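Short-chain dehydrogenase/reductase SDR (Vibrio parahaemolyticus, PDB 3GUY) probably catalyses NAD(P)(H)-dependent oxidation or reduction of a substrate that is not established, as a Rossmann-fold member of the short-chain dehydrogenase/reductase family. Local coordinates at residues R52-A57 / V62-E67; A132-K137 / A170-G175; S156-L161 / V215-V220. The protein carries 2 engineered substitutions. All coordinates share one frame; numbering follows the deposited sequence.

Contact 1 of 3, residues R52-A57 / V62-E67. Engineered in segment 52-57: R54 (natural residue Cys).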
ATOM      1  N   ARG D  52     -19.288 -15.771 -27.365  1.00 34.81           N
ATOM      2  CA  ARG D  52     -19.699 -14.611 -28.143  1.00 34.25           C
ATOM      3  C   ARG D  52     -18.574 -13.593 -28.169  1.00 34.18           C
ATOM      4  O   ARG D  52     -18.056 -13.223 -27.118  1.00 33.37           O
ATOM      5  CB  ARG D  52     -20.920 -13.996 -27.507  1.00 34.30           C
ATOM      6  CG  ARG D  52     -21.614 -13.001 -28.378  1.00 34.22           C
ATOM      7  CD  ARG D  52     -22.836 -12.531 -27.707  1.00 36.49           C
ATOM      8  NE  ARG D  52     -23.550 -11.539 -28.505  1.00 36.98           N
ATOM      9  CZ  ARG D  52     -24.565 -10.811 -28.056  1.00 37.05           C
ATOM     10  NH1 ARG D  52     -24.989 -10.917 -26.802  1.00 35.83           N
ATOM     11  NH2 ARG D  52     -25.148  -9.943 -28.866  1.00 39.73           N
ATOM     12  N   ALA D  53     -18.189 -13.178 -29.366  1.00 33.78           N
ATOM     13  CA  ALA D  53     -17.211 -12.108 -29.542  1.00 34.07           C
ATOM     14  C   ALA D  53     -17.804 -10.822 -29.042  1.00 33.75           C
ATOM     15  O   ALA D  53     -18.910 -10.455 -29.461  1.00 33.97           O
ATOM     16  CB  ALA D  53     -16.842 -11.968 -31.024  1.00 34.38           C
ATOM     17  N   ARG D  54     -17.087 -10.115 -28.155  1.00 33.49           N
ATOM     18  CA  ARG D  54     -17.536  -8.832 -27.649  1.00 32.98           C
ATOM     19  C   ARG D  54     -16.347  -7.890 -27.449  1.00 33.30           C
ATOM     20  O   ARG D  54     -15.245  -8.338 -27.141  1.00 31.48           O
ATOM     21  CB  ARG D  54     -18.237  -8.976 -26.301  1.00 33.56           C
ATOM     22  CG  ARG D  54     -19.380  -9.988 -26.196  1.00 34.99           C
ATOM     23  CD  ARG D  54     -20.724  -9.379 -26.344  1.00 35.00           C
ATOM     24  NE  ARG D  54     -20.987  -9.022 -27.730  1.00 36.57           N
ATOM     25  CZ  ARG D  54     -21.978  -8.225 -28.137  1.00 34.83           C
ATOM     26  NH1 ARG D  54     -22.132  -7.996 -29.423  1.00 37.16           N
ATOM     27  NH2 ARG D  54     -22.809  -7.658 -27.274  1.00 35.72           N
ATOM     28  N   ASP D  55     -16.590  -6.600 -27.674  1.00 32.78           N
ATOM     29  CA  ASP D  55     -15.690  -5.531 -27.251  1.00 33.54           C
ATOM     30  C   ASP D  55     -16.181  -5.034 -25.898  1.00 31.87           C
ATOM     31  O   ASP D  55     -17.148  -4.292 -25.819  1.00 31.47           O
ATOM     32  CB  ASP D  55     -15.694  -4.371 -28.277  1.00 34.34           C
ATOM     33  CG  ASP D  55     -14.739  -3.221 -27.889  1.00 37.61           C
ATOM     34  OD1 ASP D  55     -14.043  -3.300 -26.831  1.00 36.24           O
ATOM     35  OD2 ASP D  55     -14.706  -2.216 -28.650  1.00 42.95           O
ATOM     36  N   LEU D  56     -15.504  -5.445 -24.833  1.00 29.60           N
ATOM     37  CA  LEU D  56     -15.916  -5.103 -23.475  1.00 29.61           C
ATOM     38  C   LEU D  56     -15.766  -3.594 -23.162  1.00 30.05           C
ATOM     39  O   LEU D  56     -16.302  -3.111 -22.170  1.00 30.17           O
ATOM     40  CB  LEU D  56     -15.115  -5.933 -22.468  1.00 29.29           C
ATOM     41  CG  LEU D  56     -15.305  -7.455 -22.633  1.00 28.92           C
ATOM     42  CD1 LEU D  56     -14.395  -8.224 -21.693  1.00 29.76           C
ATOM     43  CD2 LEU D  56     -16.758  -7.876 -22.437  1.00 30.14           C
ATOM     44  N   ALA D  57     -15.053  -2.867 -24.015  1.00 29.88           N
ATOM     45  CA  ALA D  57     -14.921  -1.401 -23.860  1.00 31.87           C
ATOM     46  C   ALA D  57     -16.215  -0.684 -24.212  1.00 31.82           C
ATOM     47  O   ALA D  57     -16.348   0.484 -23.982  1.00 32.50           O
ATOM     48  CB  ALA D  57     -13.733  -0.856 -24.703  1.00 31.21           C
ATOM     49  N   VAL D  62     -21.448  -5.094 -23.533  1.00 33.69           N
ATOM     50  CA  VAL D  62     -21.395  -5.807 -22.248  1.00 33.17           C
ATOM     51  C   VAL D  62     -22.805  -6.065 -21.670  1.00 33.74           C
ATOM     52  O   VAL D  62     -23.086  -7.130 -21.123  1.00 33.55           O
ATOM     53  CB  VAL D  62     -20.485  -5.059 -21.239  1.00 32.48           C
ATOM     54  CG1 VAL D  62     -20.632  -5.604 -19.847  1.00 31.02           C
ATOM     55  CG2 VAL D  62     -19.037  -5.150 -21.725  1.00 30.37           C
ATOM     56  N   GLU D  63     -23.688  -5.095 -21.828  1.00 34.38           N
ATOM     57  CA  GLU D  63     -25.068  -5.230 -21.395  1.00 36.50           C
ATOM     58  C   GLU D  63     -25.756  -6.340 -22.216  1.00 36.02           C
ATOM     59  O   GLU D  63     -26.464  -7.155 -21.661  1.00 34.95           O
ATOM     60  CB  GLU D  63     -25.756  -3.853 -21.484  1.00 37.54           C
ATOM     61  CG  GLU D  63     -27.280  -3.795 -21.445  1.00 42.60           C
ATOM     62  CD  GLU D  63     -27.771  -2.680 -22.386  1.00 48.23           C
ATOM     63  OE1 GLU D  63     -27.622  -1.488 -22.022  1.00 51.11           O
ATOM     64  OE2 GLU D  63     -28.233  -3.000 -23.510  1.00 49.95           O
ATOM     65  N   GLN D  64     -25.488  -6.411 -23.516  1.00 36.48           N
ATOM     66  CA  GLN D  64     -26.046  -7.504 -24.351  1.00 37.11           C
ATOM     67  C   GLN D  64     -25.450  -8.872 -24.043  1.00 37.15           C
ATOM     68  O   GLN D  64     -26.121  -9.888 -24.205  1.00 36.45           O
ATOM     69  CB  GLN D  64     -25.812  -7.240 -25.822  1.00 37.08           C
ATOM     70  CG  GLN D  64     -26.644  -6.093 -26.385  1.00 38.43           C
ATOM     71  CD  GLN D  64     -25.947  -5.422 -27.546  1.00 41.05           C
ATOM     72  OE1 GLN D  64     -25.246  -6.077 -28.335  1.00 38.16           O
ATOM     73  NE2 GLN D  64     -26.104  -4.094 -27.641  1.00 45.20           N
ATOM     74  N   LEU D  65     -24.177  -8.898 -23.642  1.00 37.29           N
ATOM     75  CA  LEU D  65     -23.506 -10.149 -23.311  1.00 37.55           C
ATOM     76  C   LEU D  65     -24.302 -10.833 -22.208  1.00 37.50           C
ATOM     77  O   LEU D  65     -24.676 -11.975 -22.345  1.00 37.72           O
ATOM     78  CB  LEU D  65     -22.008  -9.926 -22.918  1.00 37.06           C
ATOM     79  CG  LEU D  65     -21.195 -11.056 -22.224  1.00 36.95           C
ATOM     80  CD1 LEU D  65     -20.904 -12.279 -23.132  1.00 34.02           C
ATOM     81  CD2 LEU D  65     -19.867 -10.493 -21.667  1.00 34.63           C
ATOM     82  N   PHE D  66     -24.609 -10.121 -21.139  1.00 38.51           N
ATOM     83  CA  PHE D  66     -25.265 -10.751 -20.016  1.00 39.67           C
ATOM     84  C   PHE D  66     -26.757 -10.958 -20.211  1.00 41.13           C
ATOM     85  O   PHE D  66     -27.315 -11.893 -19.637  1.00 40.54           O
ATOM     86  CB  PHE D  66     -24.956 -10.020 -18.723  1.00 39.97           C
ATOM     87  CG  PHE D  66     -23.534 -10.198 -18.304  1.00 39.43           C
ATOM     88  CD1 PHE D  66     -23.116 -11.382 -17.735  1.00 39.39           C
ATOM     89  CD2 PHE D  66     -22.595  -9.226 -18.581  1.00 41.29           C
ATOM     90  CE1 PHE D  66     -21.787 -11.567 -17.405  1.00 39.82           C
ATOM     91  CE2 PHE D  66     -21.274  -9.407 -18.242  1.00 41.10           C
ATOM     92  CZ  PHE D  66     -20.876 -10.582 -17.663  1.00 40.74           C
ATOM     93  N   GLU D  67     -27.381 -10.107 -21.022  1.00 42.23           N
ATOM     94  CA  GLU D  67     -28.813 -10.218 -21.291  1.00 43.53           C
ATOM     95  C   GLU D  67     -29.120 -11.563 -21.963  1.00 43.56           C
ATOM     96  O   GLU D  67     -30.108 -12.210 -21.652  1.00 43.82           O
ATOM     97  CB  GLU D  67     -29.274  -9.079 -22.204  1.00 43.52           C
ATOM     98  CG  GLU D  67     -30.789  -8.992 -22.384  1.00 45.63           C
ATOM     99  CD  GLU D  67     -31.525  -8.619 -21.099  1.00 48.39           C
ATOM    100  OE1 GLU D  67     -31.020  -7.762 -20.342  1.00 49.06           O
ATOM    101  OE2 GLU D  67     -32.622  -9.178 -20.857  1.00 51.86           O
TER
HETATM  102  O   HOH W   1     -24.312 -13.283 -25.060  1.00 30.21           O

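Contact 2 of 3, residues A132-K137 / A170-G175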
ATOM      1  N   ALA D 132       1.548  -5.828 -11.387  1.00 21.12           N
ATOM      2  CA  ALA D 132       1.675  -4.380 -11.684  1.00 21.67           C
ATOM      3  C   ALA D 132       0.609  -3.509 -10.962  1.00 20.74           C
ATOM      4  O   ALA D 132       0.739  -2.298 -10.920  1.00 20.67           O
ATOM      5  CB  ALA D 132       1.632  -4.134 -13.192  1.00 20.09           C
ATOM      6  N   ALA D 133      -0.457  -4.125 -10.443  1.00 21.61           N
ATOM      7  CA  ALA D 133      -1.502  -3.453  -9.669  1.00 20.95           C
ATOM      8  C   ALA D 133      -1.046  -3.101  -8.275  1.00 21.59           C
ATOM      9  O   ALA D 133      -1.633  -2.274  -7.621  1.00 20.35           O
ATOM     10  CB  ALA D 133      -2.817  -4.370  -9.601  1.00 21.60           C
ATOM     11  N   GLN D 134       0.027  -3.717  -7.817  1.00 22.07           N
ATOM     12  CA  GLN D 134       0.444  -3.601  -6.435  1.00 24.31           C
ATOM     13  C   GLN D 134       1.787  -2.900  -6.217  1.00 24.16           C
ATOM     14  O   GLN D 134       2.147  -2.699  -5.100  1.00 23.52           O
ATOM     15  CB  GLN D 134       0.486  -5.018  -5.824  1.00 25.28           C
ATOM     16  CG  GLN D 134      -0.937  -5.616  -5.831  1.00 30.12           C
ATOM     17  CD  GLN D 134      -1.083  -6.817  -5.003  1.00 31.95           C
ATOM     18  OE1 GLN D 134      -2.023  -6.913  -4.237  1.00 38.41           O
ATOM     19  NE2 GLN D 134      -0.179  -7.783  -5.175  1.00 37.39           N
ATOM     20  N   GLN D 135       2.504  -2.545  -7.275  1.00 24.99           N
ATOM     21  CA  GLN D 135       3.781  -1.815  -7.175  1.00 25.86           C
ATOM     22  C   GLN D 135       3.947  -0.955  -8.410  1.00 24.72           C
ATOM     23  O   GLN D 135       3.388  -1.250  -9.451  1.00 24.91           O
ATOM     24  CB  GLN D 135       5.012  -2.732  -7.225  1.00 26.95           C
ATOM     25  CG  GLN D 135       4.947  -4.053  -6.511  1.00 34.21           C
ATOM     26  CD  GLN D 135       5.572  -5.138  -7.391  1.00 39.80           C
ATOM     27  OE1 GLN D 135       6.730  -5.014  -7.813  1.00 42.26           O
ATOM     28  NE2 GLN D 135       4.792  -6.165  -7.716  1.00 37.73           N
ATOM     29  N   PRO D 136       4.816   0.054  -8.326  1.00 24.01           N
ATOM     30  CA  PRO D 136       5.125   0.804  -9.513  1.00 22.72           C
ATOM     31  C   PRO D 136       6.258   0.118 -10.271  1.00 22.86           C
ATOM     32  O   PRO D 136       7.020  -0.636  -9.681  1.00 22.27           O
ATOM     33  CB  PRO D 136       5.559   2.154  -8.962  1.00 22.23           C
ATOM     34  CG  PRO D 136       6.106   1.813  -7.580  1.00 24.47           C
ATOM     35  CD  PRO D 136       5.338   0.678  -7.090  1.00 22.30           C
ATOM     36  N   LYS D 137       6.331   0.338 -11.567  1.00 21.74           N
ATOM     37  CA  LYS D 137       7.405  -0.230 -12.387  1.00 23.22           C
ATOM     38  C   LYS D 137       7.867   0.753 -13.461  1.00 23.03           C
ATOM     39  O   LYS D 137       7.051   1.287 -14.237  1.00 22.70           O
ATOM     40  CB  LYS D 137       6.908  -1.527 -13.013  1.00 23.79           C
ATOM     41  CG  LYS D 137       6.685  -2.662 -11.979  1.00 28.66           C
ATOM     42  CD  LYS D 137       5.620  -3.676 -12.381  1.00 35.64           C
ATOM     43  CE  LYS D 137       5.770  -5.032 -11.582  1.00 38.37           C
ATOM     44  NZ  LYS D 137       4.882  -6.120 -12.121  1.00 36.75           N
ATOM     45  N   ALA D 170      -9.653 -11.440  -5.891  1.00 20.85           N
ATOM     46  CA  ALA D 170      -8.608 -10.666  -6.588  1.00 19.66           C
ATOM     47  C   ALA D 170      -7.449 -11.584  -6.882  1.00 19.01           C
ATOM     48  O   ALA D 170      -6.963 -12.274  -6.016  1.00 20.16           O
ATOM     49  CB  ALA D 170      -8.150  -9.460  -5.742  1.00 19.51           C
ATOM     50  N   VAL D 171      -7.018 -11.613  -8.121  1.00 18.77           N
ATOM     51  CA  VAL D 171      -5.926 -12.466  -8.532  1.00 19.49           C
ATOM     52  C   VAL D 171      -4.886 -11.589  -9.210  1.00 20.52           C
ATOM     53  O   VAL D 171      -5.249 -10.764 -10.063  1.00 18.91           O
ATOM     54  CB  VAL D 171      -6.406 -13.525  -9.559  1.00 19.13           C
ATOM     55  CG1 VAL D 171      -5.269 -14.446  -9.901  1.00 20.24           C
ATOM     56  CG2 VAL D 171      -7.697 -14.272  -9.034  1.00 18.78           C
ATOM     57  N   TYR D 172      -3.613 -11.776  -8.823  1.00 20.96           N
ATOM     58  CA  TYR D 172      -2.490 -10.963  -9.295  1.00 20.53           C
ATOM     59  C   TYR D 172      -1.383 -11.845  -9.830  1.00 22.00           C
ATOM     60  O   TYR D 172      -0.525 -12.298  -9.065  1.00 23.40           O
ATOM     61  CB  TYR D 172      -1.912 -10.078  -8.181  1.00 21.81           C
ATOM     62  CG  TYR D 172      -2.924  -9.199  -7.477  1.00 19.87           C
ATOM     63  CD1 TYR D 172      -3.241  -7.931  -7.957  1.00 18.70           C
ATOM     64  CD2 TYR D 172      -3.599  -9.652  -6.363  1.00 21.95           C
ATOM     65  CE1 TYR D 172      -4.168  -7.120  -7.314  1.00 21.03           C
ATOM     66  CE2 TYR D 172      -4.561  -8.837  -5.699  1.00 22.96           C
ATOM     67  CZ  TYR D 172      -4.814  -7.570  -6.176  1.00 22.59           C
ATOM     68  OH  TYR D 172      -5.772  -6.813  -5.541  1.00 21.27           O
ATOM     69  N   PRO D 173      -1.422 -12.146 -11.131  1.00 22.50           N
ATOM     70  CA  PRO D 173      -0.343 -12.903 -11.710  1.00 23.18           C
ATOM     71  C   PRO D 173       0.845 -12.037 -12.066  1.00 24.58           C
ATOM     72  O   PRO D 173       0.682 -10.874 -12.478  1.00 22.25           O
ATOM     73  CB  PRO D 173      -0.939 -13.487 -12.984  1.00 23.39           C
ATOM     74  CG  PRO D 173      -2.268 -12.917 -13.131  1.00 24.57           C
ATOM     75  CD  PRO D 173      -2.628 -12.102 -11.978  1.00 22.06           C
ATOM     76  N   GLY D 174       2.028 -12.633 -11.988  1.00 26.13           N
ATOM     77  CA  GLY D 174       3.253 -11.961 -12.439  1.00 28.49           C
ATOM     78  C   GLY D 174       4.122 -12.967 -13.148  1.00 30.34           C
ATOM     79  O   GLY D 174       4.140 -14.137 -12.786  1.00 30.54           O
ATOM     80  N   GLY D 175       4.880 -12.498 -14.126  1.00 32.90           N
ATOM     81  CA  GLY D 175       5.830 -13.351 -14.847  1.00 35.18           C
ATOM     82  C   GLY D 175       5.195 -14.213 -15.931  1.00 36.64           C
ATOM     83  O   GLY D 175       5.735 -15.258 -16.302  1.00 37.48           O
TER

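Contact 3 of 3, residues S156-L161 / V215-V220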
ATOM      1  N   SER D 156     -13.112  -0.757  -3.652  1.00 17.99           N
ATOM      2  CA  SER D 156     -14.255   0.063  -3.385  1.00 19.03           C
ATOM      3  C   SER D 156     -15.575  -0.698  -3.505  1.00 18.86           C
ATOM      4  O   SER D 156     -16.444  -0.548  -2.617  1.00 19.85           O
ATOM      5  CB  SER D 156     -14.238   1.257  -4.338  1.00 17.92           C
ATOM      6  OG  SER D 156     -13.053   2.045  -4.127  1.00 18.82           O
ATOM      7  N   VAL D 157     -15.724  -1.432  -4.595  1.00 19.94           N
ATOM      8  CA  VAL D 157     -16.966  -2.203  -4.879  1.00 21.35           C
ATOM      9  C   VAL D 157     -17.075  -3.299  -3.766  1.00 23.08           C
ATOM     10  O   VAL D 157     -18.174  -3.519  -3.193  1.00 21.58           O
ATOM     11  CB  VAL D 157     -17.036  -2.726  -6.339  1.00 22.17           C
ATOM     12  CG1 VAL D 157     -18.306  -3.584  -6.594  1.00 25.09           C
ATOM     13  CG2 VAL D 157     -16.958  -1.588  -7.384  1.00 21.51           C
ATOM     14  N   ARG D 158     -15.940  -3.891  -3.337  1.00 22.43           N
ATOM     15  CA  ARG D 158     -16.002  -4.816  -2.184  1.00 22.64           C
ATOM     16  C   ARG D 158     -16.685  -4.184  -0.985  1.00 23.17           C
ATOM     17  O   ARG D 158     -17.505  -4.836  -0.342  1.00 23.67           O
ATOM     18  CB  ARG D 158     -14.624  -5.346  -1.751  1.00 20.79           C
ATOM     19  CG  ARG D 158     -14.062  -6.338  -2.683  1.00 24.62           C
ATOM     20  CD  ARG D 158     -12.633  -6.656  -2.237  1.00 26.42           C
ATOM     21  NE  ARG D 158     -12.251  -7.965  -2.699  1.00 23.30           N
ATOM     22  CZ  ARG D 158     -11.012  -8.446  -2.666  1.00 24.98           C
ATOM     23  NH1 ARG D 158     -10.771  -9.698  -3.024  1.00 20.37           N
ATOM     24  NH2 ARG D 158     -10.015  -7.688  -2.235  1.00 25.67           N
ATOM     25  N   LEU D 159     -16.366  -2.935  -0.669  1.00 24.64           N
ATOM     26  CA  LEU D 159     -17.042  -2.235   0.433  1.00 25.04           C
ATOM     27  C   LEU D 159     -18.565  -2.069   0.161  1.00 25.76           C
ATOM     28  O   LEU D 159     -19.340  -2.238   1.059  1.00 25.03           O
ATOM     29  CB  LEU D 159     -16.407  -0.855   0.759  1.00 25.13           C
ATOM     30  CG  LEU D 159     -14.939  -0.799   1.186  1.00 25.52           C
ATOM     31  CD1 LEU D 159     -14.425   0.665   1.177  1.00 22.57           C
ATOM     32  CD2 LEU D 159     -14.760  -1.450   2.552  1.00 25.69           C
ATOM     33  N   GLU D 160     -18.969  -1.795  -1.082  1.00 26.81           N
ATOM     34  CA  GLU D 160     -20.413  -1.637  -1.444  1.00 27.77           C
ATOM     35  C   GLU D 160     -21.133  -2.987  -1.399  1.00 29.19           C
ATOM     36  O   GLU D 160     -22.369  -3.070  -1.330  1.00 29.04           O
ATOM     37  CB  GLU D 160     -20.557  -1.040  -2.848  1.00 28.16           C
ATOM     38  CG  GLU D 160     -19.925   0.378  -3.018  1.00 26.03           C
ATOM     39  CD  GLU D 160     -20.006   0.955  -4.463  1.00 26.93           C
ATOM     40  OE1 GLU D 160     -20.554   0.293  -5.387  1.00 27.62           O
ATOM     41  OE2 GLU D 160     -19.492   2.099  -4.696  1.00 25.15           O
ATOM     42  N   LEU D 161     -20.356  -4.061  -1.442  1.00 29.38           N
ATOM     43  CA  LEU D 161     -20.900  -5.400  -1.413  1.00 29.86           C
ATOM     44  C   LEU D 161     -20.901  -6.029  -0.028  1.00 30.96           C
ATOM     45  O   LEU D 161     -21.267  -7.198   0.120  1.00 30.67           O
ATOM     46  CB  LEU D 161     -20.171  -6.289  -2.401  1.00 29.15           C
ATOM     47  CG  LEU D 161     -20.383  -6.061  -3.900  1.00 28.19           C
ATOM     48  CD1 LEU D 161     -19.415  -6.934  -4.671  1.00 23.57           C
ATOM     49  CD2 LEU D 161     -21.816  -6.368  -4.366  1.00 23.74           C
ATOM     50  N   VAL D 215     -10.436 -18.182  -0.540  1.00 22.24           N
ATOM     51  CA  VAL D 215      -9.261 -17.381  -0.905  1.00 22.24           C
ATOM     52  C   VAL D 215      -9.835 -16.123  -1.560  1.00 21.77           C
ATOM     53  O   VAL D 215     -10.382 -16.200  -2.675  1.00 20.34           O
ATOM     54  CB  VAL D 215      -8.371 -18.091  -1.892  1.00 22.72           C
ATOM     55  CG1 VAL D 215      -7.342 -17.088  -2.515  1.00 22.62           C
ATOM     56  CG2 VAL D 215      -7.713 -19.344  -1.202  1.00 24.88           C
ATOM     57  N   SER D 216      -9.686 -14.997  -0.872  1.00 23.34           N
ATOM     58  CA  SER D 216     -10.171 -13.683  -1.367  1.00 22.41           C
ATOM     59  C   SER D 216      -9.164 -12.960  -2.260  1.00 22.23           C
ATOM     60  O   SER D 216      -9.523 -12.133  -3.073  1.00 21.33           O
ATOM     61  CB  SER D 216     -10.598 -12.800  -0.194  1.00 22.82           C
ATOM     62  OG  SER D 216      -9.586 -12.605   0.779  1.00 23.33           O
ATOM     63  N   ASP D 217      -7.889 -13.278  -2.115  1.00 21.29           N
ATOM     64  CA  ASP D 217      -6.822 -12.587  -2.833  1.00 20.55           C
ATOM     65  C   ASP D 217      -5.684 -13.567  -3.010  1.00 19.84           C
ATOM     66  O   ASP D 217      -5.259 -14.193  -2.051  1.00 19.58           O
ATOM     67  CB  ASP D 217      -6.323 -11.333  -2.042  1.00 20.50           C
ATOM     68  CG  ASP D 217      -7.459 -10.351  -1.624  1.00 25.01           C
ATOM     69  OD1 ASP D 217      -7.720  -9.400  -2.427  1.00 27.06           O
ATOM     70  OD2 ASP D 217      -8.108 -10.490  -0.520  1.00 24.79           O
ATOM     71  N   ILE D 218      -5.176 -13.694  -4.222  1.00 20.46           N
ATOM     72  CA  ILE D 218      -4.083 -14.565  -4.482  1.00 20.68           C
ATOM     73  C   ILE D 218      -3.076 -13.961  -5.489  1.00 20.23           C
ATOM     74  O   ILE D 218      -3.449 -13.288  -6.482  1.00 20.72           O
ATOM     75  CB  ILE D 218      -4.611 -15.969  -4.947  1.00 21.67           C
ATOM     76  CG1 ILE D 218      -3.487 -17.001  -4.914  1.00 24.54           C
ATOM     77  CG2 ILE D 218      -5.254 -15.878  -6.294  1.00 21.82           C
ATOM     78  CD1 ILE D 218      -3.960 -18.498  -5.129  1.00 23.74           C
ATOM     79  N   THR D 219      -1.790 -14.138  -5.189  1.00 18.25           N
ATOM     80  CA  THR D 219      -0.723 -13.700  -6.058  1.00 18.91           C
ATOM     81  C   THR D 219       0.061 -14.954  -6.503  1.00 20.46           C
ATOM     82  O   THR D 219       0.408 -15.820  -5.717  1.00 21.23           O
ATOM     83  CB  THR D 219       0.244 -12.683  -5.372  1.00 19.04           C
ATOM     84  OG1 THR D 219      -0.473 -11.561  -4.973  1.00 18.98           O
ATOM     85  CG2 THR D 219       1.379 -12.205  -6.333  1.00 17.58           C
ATOM     86  N   VAL D 220       0.364 -15.032  -7.767  1.00 22.67           N
ATOM     87  CA  VAL D 220       1.047 -16.195  -8.304  1.00 24.57           C
ATOM     88  C   VAL D 220       2.177 -15.587  -9.106  1.00 26.46           C
ATOM     89  O   VAL D 220       1.966 -14.593  -9.792  1.00 26.22           O
ATOM     90  CB  VAL D 220       0.016 -17.071  -9.105  1.00 23.76           C
ATOM     91  CG1 VAL D 220       0.611 -18.285  -9.620  1.00 27.71           C
ATOM     92  CG2 VAL D 220      -1.122 -17.532  -8.185  1.00 26.13           C
TER

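Contact 1 of 3, residues R52-A57 / V62-E67
R54, an engineered residue where the natural chain has Cys, lays its aliphatic stem along L65, with R54 CD 3.7 Å from L65 CB and the two side chains running past each other in opposite directions. The stem bends twice, at chi2 (-97°) and chi3 (74°), and this turns the guanidinium back over the helix toward Q64. There R54 NH2 donates a nearly straight hydrogen bond to Q64 OE1 (3.1 Å, 172° at the hydrogen), lying in the guanidinium plane but reaching the oxygen from above the amide plane. The same nitrogen also bonds to the backbone carbonyl of E61, one residue before 62-67, while R54 NE bonds to A53 O at 3.1 Å. With two of its nitrogens engaged, the group is fixed in rotation.

R52 reaches the same helix by a different route. Its chain is extended from CG to NE, and R52 NH1 makes a weak hydrogen bond to Q64 O at 3.0 Å. A water accepts from R52 NH1 and donates to L65 O, so it links the arginine to the last turn of the helix. The R52 and R54 guanidinium groups lie face over face, R52 CZ standing 3.6 Å above the R54 plane.

Beneath this polar layer, L56 crosses V62 at about a right angle, with L56 CD2 3.6 Å from V62 CG2. L56 CD2 also meets L65 CD2, and these branched aliphatic residues suit the buried side of helix 59-67, which follows strand 51-53 after a short loop. The stacked pair exists only with the engineered arginine. Two such cations would be expected to repel each other; A53 O, E61 O, Q64 O, Q64 OE1 and, through water, L65 O probably offset that cost, gathering electron-rich groups around the guanidinium edges.

Contact 2 of 3, residues A132-K137 / A170-G175
With chi1 at -63° and the chain extended beyond CG, Q134 reaches out from its loop to lay its amide flat on Y172, whose chi1 of -54° sets CG beside its backbone N and turns the ring to meet it. The amide and ring planes are 13° apart, an amide-pi stack. Q134 OE1 sits over the ring centre, 3.4 Å above the plane, and Q134 CG adds a CH-pi contact at 4.2 Å from the centroid of the Y172 ring. Glutamine suits this place because its flat, polar end can stack on the aromatic face while the residue remains at the solvent-exposed surface. A133 meets a different part of the tyrosine: its CB lies at the ring edge, 3.8 Å from Y172 CE1, where a methyl group fits close to the plane. No hydrogen bond joins the two segments, and the tyrosine hydroxyl makes a weak hydrogen bond with K151 NZ. The loop follows strand 124-128 and leads into helix 141-160, so the contact brings it against the C-terminal end of the next strand, 167-174, of the Rossmann-fold sheet. T219 of strand 214-222 touches both Q134 and Y172, and helix 141-160 meets A133 through K147 and Q134 through K151.

Contact 3 of 3, residues S156-L161 / V215-V220
R158 and D217 form a salt bridge between helix 141-160 and strand 214-222, at the outer edge of the parallel Rossmann-fold sheet of the short-chain dehydrogenase/reductase family. The two side chains come from opposite directions, and the arginine chain is extended from CG to NE, which lets it span a gap where the nearest CA atoms, those of R158 and S216, are 10.6 Å apart. A long residue with a flat, multiply donating end suits such a distance; the short aspartate suits the strand, since it offers its charge close to the backbone. The helix presents a second acid as well: E155 also forms a salt bridge with R158 NH2, so the cation is shared between two carboxylates and probably stabilised by both.

Backbone carbonyls supply the second kind of interaction. R158 NH1 makes a weak hydrogen bond to S216 O, 2.7 Å away and 119° at the hydrogen, and it also donates a hydrogen bond to I168 O of strand 167-174. One nitrogen thus ties the helix to two neighbouring strands.

The small methyl of A170, on strand 167-174, packs against both R158 and D217. Beyond the edge strand the sheet does not stop, for strand 214-222 pairs antiparallel with a strand of the third subunit, while helix 141-160 faces the second subunit.

At the charged end both grips fall on a single oxygen. D217 OD1 accepts R158 NH2 at 2.9 Å on its syn lone pair and R158 NH1 at 3.1 Å from above the carboxylate plane, with the guanidinium and carboxylate planes 81° apart.

In the fold
All three contacts bear on one parallel sheet, contact 1 at one outermost strand, contacts 2 and 3 toward the other. Contact 1 is partly buried and mixes arginine-to-carbonyl bonds with a leucine-valine patch; no other subunit touches it. Contact 2, across the chain's centre from it, uses strand 167-174 and the loop before helix 141-160; contact 3 uses that helix and neighbouring strand 214-222. Their centres are 14 Å apart, and Y172 N and I218 O are probably hydrogen-bonded. Contact 2 is mostly buried and rests on stacking, whereas contact 3 is partly buried and ionic. Both meet the second subunit, and contact 3 also the third. Contact 1 stays about 15 Å from contact 2 and about 13 Å from contact 3, nearest atoms.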